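Local coordinates for protein beta chain (Acipenser stellatus, PDB 6IYI) that probably carries oxygen in the blood as the haem-binding beta subunit of a four-chain sturgeon haemoglobin, at residues Thr12-Lys17 against Ala128-Met133. Residues are numbered along the deposited sequence; the frame is centred on the assembly and turned at random.
Sequences TTLWAK and AAWQKM
Leu14, on helix 5-15, and Trp130, on helix 124-142, mark the nearest backbone approach of 12-17 to 128-133, with Leu14 CA 9.2 Å from Trp130 CA. The gap is bridged by the Trp130 indole, which reaches across from its own helix and meets Leu14 and Trp15 at two separate places. At its pyrrole part it lies against Leu14, whose methyl CD2 sits 3.2 Å from Trp130 NE1. Leu14 CB also comes within 3.5 Å of Trp130 NE1. CG lies anti to the backbone nitrogen (chi1 -164°), which turns the branched end of Leu14 to the indole; the two side chains meet at a slant. Across this contact NE1 meets leucine carbons, and this buried N-H has no hydrogen-bond partner in the model, which is likely to cost some stability. At the far end of the indole, Trp130 CH2 approaches the six-membered ring of Trp15, 3.7 Å from Trp15 CE3. The two tryptophan side chains cross at roughly a right angle and touch through their benzo parts. No hydrogen bond links the segments, and the pairing rests on van der Waals contact. An alanine in place of Trp130 would probably open a gap between the helices, with Leu14 CD2 and the benzo ring of Trp15 losing the surface they rest on. In the globin fold this contact joins the first helix to the last, the A and H helices of the family. Ile75 of helix 58-76 touches both tryptophans, Leu68 of that helix also meets Trp15, and Leu114 of helix 101-118 packs on Trp130. Tyr122, in the loop before helix 124-142, touches both Leu14 and Trp130, completing a junction of four helices and a loop.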
loop_
_atom_site.group_PDB
_atom_site.type_symbol
_atom_site.label_atom_id
_atom_site.label_comp_id
_atom_site.label_asym_id
_atom_site.label_seq_id
_atom_site.Cartn_x
_atom_site.Cartn_y
_atom_site.Cartn_z
ATOM N N THR B 12 14.215 12.432 -21.668
ATOM C CA THR B 12 15.582 12.906 -21.805
ATOM C C THR B 12 15.642 14.418 -21.954
ATOM O O THR B 12 16.542 15.058 -21.437
ATOM C CB THR B 12 16.348 12.203 -22.940
ATOM O OG1 THR B 12 15.651 12.340 -24.156
ATOM C CG2 THR B 12 16.565 10.758 -22.660
ATOM N N THR B 13 14.663 14.979 -22.614
ATOM C CA THR B 13 14.527 16.422 -22.793
ATOM C C THR B 13 14.242 17.166 -21.496
ATOM O O THR B 13 14.869 18.192 -21.221
ATOM C CB THR B 13 13.390 16.696 -23.776
ATOM O OG1 THR B 13 13.647 15.920 -24.948
ATOM C CG2 THR B 13 13.279 18.158 -24.133
ATOM N N LEU B 14 13.338 16.625 -20.682
ATOM C CA LEU B 14 13.086 17.220 -19.360
ATOM C C LEU B 14 14.340 17.137 -18.546
ATOM O O LEU B 14 14.715 18.084 -17.893
ATOM C CB LEU B 14 11.893 16.563 -18.640
ATOM C CG LEU B 14 11.374 17.380 -17.466
ATOM C CD1 LEU B 14 10.577 18.552 -18.011
ATOM C CD2 LEU B 14 10.498 16.567 -16.524
ATOM N N TRP B 15 14.988 16.004 -18.597
ATOM C CA TRP B 15 16.202 15.740 -17.821
ATOM C C TRP B 15 17.350 16.703 -18.172
ATOM O O TRP B 15 18.120 17.141 -17.301
ATOM C CB TRP B 15 16.655 14.288 -18.019
ATOM C CG TRP B 15 17.784 13.941 -17.068
ATOM C CD1 TRP B 15 19.103 13.706 -17.388
ATOM C CD2 TRP B 15 17.710 13.876 -15.634
ATOM N NE1 TRP B 15 19.811 13.477 -16.253
ATOM C CE2 TRP B 15 18.986 13.548 -15.172
ATOM C CE3 TRP B 15 16.667 14.014 -14.704
ATOM C CZ2 TRP B 15 19.260 13.371 -13.827
ATOM C CZ3 TRP B 15 16.927 13.779 -13.370
ATOM C CH2 TRP B 15 18.209 13.498 -12.937
ATOM N N ALA B 16 17.413 17.094 -19.434
ATOM C CA ALA B 16 18.444 18.021 -19.894
ATOM C C ALA B 16 18.282 19.393 -19.207
ATOM O O ALA B 16 19.251 20.161 -19.187
ATOM C CB ALA B 16 18.363 18.172 -21.421
ATOM N N LYS B 17 17.097 19.704 -18.671
ATOM C CA LYS B 17 16.887 20.961 -17.913
ATOM C C LYS B 17 16.821 20.798 -16.406
ATOM O O LYS B 17 16.575 21.767 -15.693
ATOM C CB LYS B 17 15.610 21.692 -18.327
ATOM C CG LYS B 17 15.466 21.865 -19.803
ATOM C CD LYS B 17 14.185 22.629 -20.164
ATOM C CE LYS B 17 14.565 23.764 -21.102
ATOM N NZ LYS B 17 13.470 24.122 -22.054
ATOM N N ALA B 128 3.075 11.667 -17.350
ATOM C CA ALA B 128 2.814 10.233 -17.514
ATOM C C ALA B 128 4.078 9.469 -17.807
ATOM O O ALA B 128 4.340 8.373 -17.238
ATOM C CB ALA B 128 1.751 9.959 -18.597
ATOM N N ALA B 129 4.898 10.035 -18.682
ATOM C CA ALA B 129 6.171 9.366 -18.961
ATOM C C ALA B 129 7.088 9.326 -17.727
ATOM O O ALA B 129 7.766 8.326 -17.514
ATOM C CB ALA B 129 6.906 10.086 -20.092
ATOM N N TRP B 130 7.170 10.444 -16.994
ATOM C CA TRP B 130 7.954 10.479 -15.800
ATOM C C TRP B 130 7.402 9.522 -14.677
ATOM O O TRP B 130 8.178 8.899 -13.977
ATOM C CB TRP B 130 8.153 11.920 -15.324
ATOM C CG TRP B 130 9.315 12.456 -15.950
ATOM C CD1 TRP B 130 9.370 13.192 -17.087
ATOM C CD2 TRP B 130 10.666 12.270 -15.532
ATOM N NE1 TRP B 130 10.700 13.475 -17.412
ATOM C CE2 TRP B 130 11.494 12.939 -16.450
ATOM C CE3 TRP B 130 11.254 11.677 -14.428
ATOM C CZ2 TRP B 130 12.865 12.963 -16.320
ATOM C CZ3 TRP B 130 12.596 11.700 -14.319
ATOM C CH2 TRP B 130 13.392 12.363 -15.245
ATOM N N GLN B 131 6.086 9.387 -14.589
ATOM C CA GLN B 131 5.539 8.465 -13.618
ATOM C C GLN B 131 5.973 7.051 -14.029
ATOM O O GLN B 131 6.272 6.259 -13.179
ATOM C CB GLN B 131 4.015 8.501 -13.565
ATOM C CG GLN B 131 3.379 7.511 -12.610
ATOM C CD GLN B 131 3.882 7.674 -11.192
ATOM O OE1 GLN B 131 4.115 8.815 -10.716
ATOM N NE2 GLN B 131 4.036 6.537 -10.486
ATOM N N LYS B 132 5.978 6.752 -15.331
ATOM C CA LYS B 132 6.416 5.409 -15.801
ATOM C C LYS B 132 7.864 5.231 -15.458
ATOM O O LYS B 132 8.252 4.222 -14.921
ATOM C CB LYS B 132 6.172 5.275 -17.305
ATOM C CG LYS B 132 6.536 3.916 -17.871
ATOM C CD LYS B 132 6.244 3.882 -19.360
ATOM C CE LYS B 132 6.866 2.617 -19.954
ATOM N NZ LYS B 132 6.481 2.503 -21.376
ATOM N N MET B 133 8.676 6.258 -15.677
ATOM C CA MET B 133 10.119 6.128 -15.316
ATOM C C MET B 133 10.310 5.868 -13.802
ATOM O O MET B 133 11.175 5.040 -13.355
ATOM C CB MET B 133 10.898 7.356 -15.785
ATOM C CG MET B 133 12.404 7.322 -15.535
ATOM S SD MET B 133 13.257 6.132 -16.628
ATOM C CE MET B 133 14.418 5.462 -15.488
#